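Local coordinates for protein Tas1 (Pseudomonas aeruginosa, PDB 6OX6) that acts as a type VI secretion toxin that pyrophosphorylates adenosine nucleotides to (p)ppApp, draining ADP and ATP from competitor cells, at residues A[282-286]-A[287-291]. Numbering follows the deposited sequence.
Sequences PIKSR and ERAMQ. With ACT (acetate ion), chain D.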
ATOM      1  N   PRO A 282      -1.277  17.244  -0.751  1.00 56.34           N
ATOM      2  CA  PRO A 282      -0.705  17.809  -1.978  1.00 55.90           C
ATOM      3  C   PRO A 282      -0.130  16.709  -2.865  1.00 53.64           C
ATOM      4  O   PRO A 282      -0.006  15.542  -2.477  1.00 47.91           O
ATOM      5  CB  PRO A 282       0.394  18.743  -1.465  1.00 53.77           C
ATOM      6  CG  PRO A 282       0.822  18.113  -0.167  1.00 54.15           C
ATOM      7  CD  PRO A 282      -0.435  17.525   0.428  1.00 55.24           C
ATOM      8  N   ILE A 283       0.230  17.117  -4.081  1.00 49.85           N
ATOM      9  CA  ILE A 283       0.863  16.228  -5.046  1.00 60.42           C
ATOM     10  C   ILE A 283       2.182  15.723  -4.476  1.00 52.03           C
ATOM     11  O   ILE A 283       2.879  16.446  -3.758  1.00 49.83           O
ATOM     12  CB  ILE A 283       1.039  16.992  -6.373  1.00 64.29           C
ATOM     13  CG1 ILE A 283      -0.158  16.759  -7.287  1.00 67.96           C
ATOM     14  CG2 ILE A 283       2.324  16.643  -7.090  1.00 64.96           C
ATOM     15  CD1 ILE A 283      -1.441  17.364  -6.773  1.00 70.04           C
ATOM     16  N   LYS A 284       2.518  14.463  -4.758  1.00 48.41           N
ATOM     17  CA  LYS A 284       3.783  13.920  -4.270  1.00 52.32           C
ATOM     18  C   LYS A 284       4.930  14.830  -4.692  1.00 58.34           C
ATOM     19  O   LYS A 284       4.964  15.317  -5.821  1.00 47.55           O
ATOM     20  CB  LYS A 284       4.011  12.508  -4.811  1.00 50.02           C
ATOM     21  CG  LYS A 284       5.191  11.787  -4.173  1.00 51.08           C
ATOM     22  CD  LYS A 284       5.208  10.298  -4.507  1.00 52.05           C
ATOM     23  CE  LYS A 284       5.095   9.466  -3.227  1.00 58.51           C
ATOM     24  NZ  LYS A 284       3.867   9.793  -2.428  1.00 63.00           N
ATOM     25  N   SER A 285       5.870  15.070  -3.777  1.00 47.47           N
ATOM     26  CA  SER A 285       6.983  15.953  -4.108  1.00 52.66           C
ATOM     27  C   SER A 285       7.821  15.353  -5.223  1.00 51.27           C
ATOM     28  O   SER A 285       7.917  14.126  -5.368  1.00 46.71           O
ATOM     29  CB  SER A 285       7.872  16.213  -2.885  1.00 56.35           C
ATOM     30  OG  SER A 285       8.960  15.286  -2.822  1.00 55.37           O
ATOM     31  N   ARG A 286       8.461  16.245  -5.986  1.00 50.57           N
ATOM     32  CA  ARG A 286       9.192  15.866  -7.190  1.00 50.38           C
ATOM     33  C   ARG A 286      10.265  14.815  -6.902  1.00 49.17           C
ATOM     34  O   ARG A 286      10.283  13.750  -7.527  1.00 47.54           O
ATOM     35  CB  ARG A 286       9.816  17.112  -7.833  1.00 53.07           C
ATOM     36  CG  ARG A 286      10.640  16.831  -9.109  1.00 56.78           C
ATOM     37  CD  ARG A 286      10.970  18.131  -9.913  1.00 64.48           C
ATOM     38  NE  ARG A 286      10.184  18.190 -11.141  1.00 64.93           N
ATOM     39  CZ  ARG A 286       9.126  18.979 -11.302  1.00 64.11           C
ATOM     40  NH1 ARG A 286       8.754  19.783 -10.310  1.00 67.34           N
ATOM     41  NH2 ARG A 286       8.441  18.968 -12.441  1.00 60.61           N
ATOM     42  N   GLU A 287      11.183  15.112  -5.972  1.00 50.19           N
ATOM     43  CA  GLU A 287      12.294  14.197  -5.708  1.00 53.37           C
ATOM     44  C   GLU A 287      11.792  12.840  -5.254  1.00 51.01           C
ATOM     45  O   GLU A 287      12.332  11.799  -5.652  1.00 53.06           O
ATOM     46  CB  GLU A 287      13.238  14.770  -4.646  1.00 55.46           C
ATOM     47  CG  GLU A 287      14.537  13.964  -4.428  1.00 61.47           C
ATOM     48  CD  GLU A 287      15.523  14.038  -5.611  1.00 72.55           C
ATOM     49  OE1 GLU A 287      16.257  13.040  -5.832  1.00 76.38           O
ATOM     50  OE2 GLU A 287      15.576  15.089  -6.302  1.00 75.61           O
ATOM     51  N   ARG A 288      10.781  12.829  -4.394  1.00 46.34           N
ATOM     52  CA  ARG A 288      10.304  11.556  -3.877  1.00 45.28           C
ATOM     53  C   ARG A 288       9.577  10.784  -4.967  1.00 46.45           C
ATOM     54  O   ARG A 288       9.746   9.566  -5.090  1.00 43.77           O
ATOM     55  CB  ARG A 288       9.409  11.799  -2.667  1.00 44.46           C
ATOM     56  CG  ARG A 288      10.210  12.221  -1.420  1.00 47.94           C
ATOM     57  CD  ARG A 288       9.294  12.597  -0.272  1.00 54.88           C
ATOM     58  NE  ARG A 288       8.368  11.512   0.035  1.00 63.16           N
ATOM     59  CZ  ARG A 288       8.547  10.599   0.983  1.00 66.06           C
ATOM     60  NH1 ARG A 288       9.624  10.631   1.755  1.00 67.46           N
ATOM     61  NH2 ARG A 288       7.636   9.653   1.156  1.00 65.69           N
ATOM     62  N   ALA A 289       8.792  11.493  -5.780  1.00 43.26           N
ATOM     63  CA  ALA A 289       8.117  10.869  -6.907  1.00 45.61           C
ATOM     64  C   ALA A 289       9.131  10.210  -7.826  1.00 47.14           C
ATOM     65  O   ALA A 289       8.965   9.055  -8.221  1.00 44.95           O
ATOM     66  CB  ALA A 289       7.296  11.911  -7.663  1.00 48.27           C
HETATM   67  N   MSE A 290      10.213  10.920  -8.140  1.00 43.54           N
HETATM   68  CA  MSE A 290      11.243  10.357  -8.992  1.00 47.92           C
HETATM   69  C   MSE A 290      11.966   9.180  -8.390  1.00 46.57           C
HETATM   70  O   MSE A 290      12.216   8.196  -9.089  1.00 46.02           O
HETATM   71  CB  MSE A 290      12.277  11.426  -9.410  1.00 45.95           C
HETATM   72  CG  MSE A 290      11.741  12.429 -10.417  1.00 48.61           C
HETATM   73 SE   MSE A 290      12.766  14.061 -10.509  0.45 52.42          SE
HETATM   74  CE  MSE A 290      14.524  13.290 -10.760  1.00 50.60           C
ATOM     75  N   GLN A 291      12.266   9.263  -7.098  1.00 42.57           N
ATOM     76  CA  GLN A 291      12.943   8.180  -6.398  1.00 45.06           C
ATOM     77  C   GLN A 291      12.054   6.941  -6.370  1.00 40.94           C
ATOM     78  O   GLN A 291      12.533   5.819  -6.537  1.00 39.14           O
ATOM     79  CB  GLN A 291      13.306   8.603  -4.974  1.00 53.41           C
ATOM     80  CG  GLN A 291      14.607   9.381  -4.872  1.00 69.90           C
ATOM     81  CD  GLN A 291      15.771   8.660  -5.522  1.00 80.62           C
ATOM     82  OE1 GLN A 291      15.638   8.102  -6.612  1.00 83.98           O
ATOM     83  NE2 GLN A 291      16.919   8.667  -4.855  1.00 83.02           N
TER
HETATM   84  C   ACT D 502       4.863  11.669   0.139  1.00 53.88           C
HETATM   85  O   ACT D 502       5.704  10.829  -0.300  1.00 54.78           O
HETATM   86  OXT ACT D 502       3.782  11.440   0.730  1.00 53.70           O
HETATM   87  CH3 ACT D 502       5.229  13.195  -0.092  1.00 52.83           C
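Ser-285 and Arg-286 start the first turn of helix 286-296, their carbonyl oxygens taking the amides four residues on: Ala-289 N reaches Ser-285 O at 2.8 Å and Met-290 N reaches Arg-286 O at 2.9 Å, both nearly straight. Ser-285 is the N-cap. Its hydroxyl faces the open end of the first turn and accepts a weak bond from Arg-288 N, 3.4 Å from Ser-285 OG, while the CB and CG of Arg-288 pack against the same oxygen. This capped start follows the extended loop that leaves strand 277-280, outermost in the chain's mixed sheet, and the loop is tied down on its way, Lys-284 bonding through its backbone to Leu-307 and through its carbonyl to the hydroxyl of Tyr-253.

Just ahead of the cap, Lys-284 lays its aliphatic chain along the helix, CD coming within 3.8 Å of Ala-289 CA. Bends at the third and fourth torsions then carry NZ to an acetate ion, probably from the crystallisation liquor, and to a salt bridge with Asp-306. Acetate O sits at the edge of the Arg-288 guanidinium, in its plane, bound by NE at 2.8 Å and NH2 at 2.7 Å, both bonds bent, 138° at the hydrogen, because the two N-H groups share one oxygen; NZ of Lys-284 adds a weak bond to that oxygen.

Elsewhere on the turn, with its CG anti to the backbone N (chi1 179°), Arg-286 brings that carbon to 3.8 Å from SE of the selenomethionine Met-290, and its guanidinium continues to Glu-250 in a salt bridge and to Tyr-253 in a cation-pi contact.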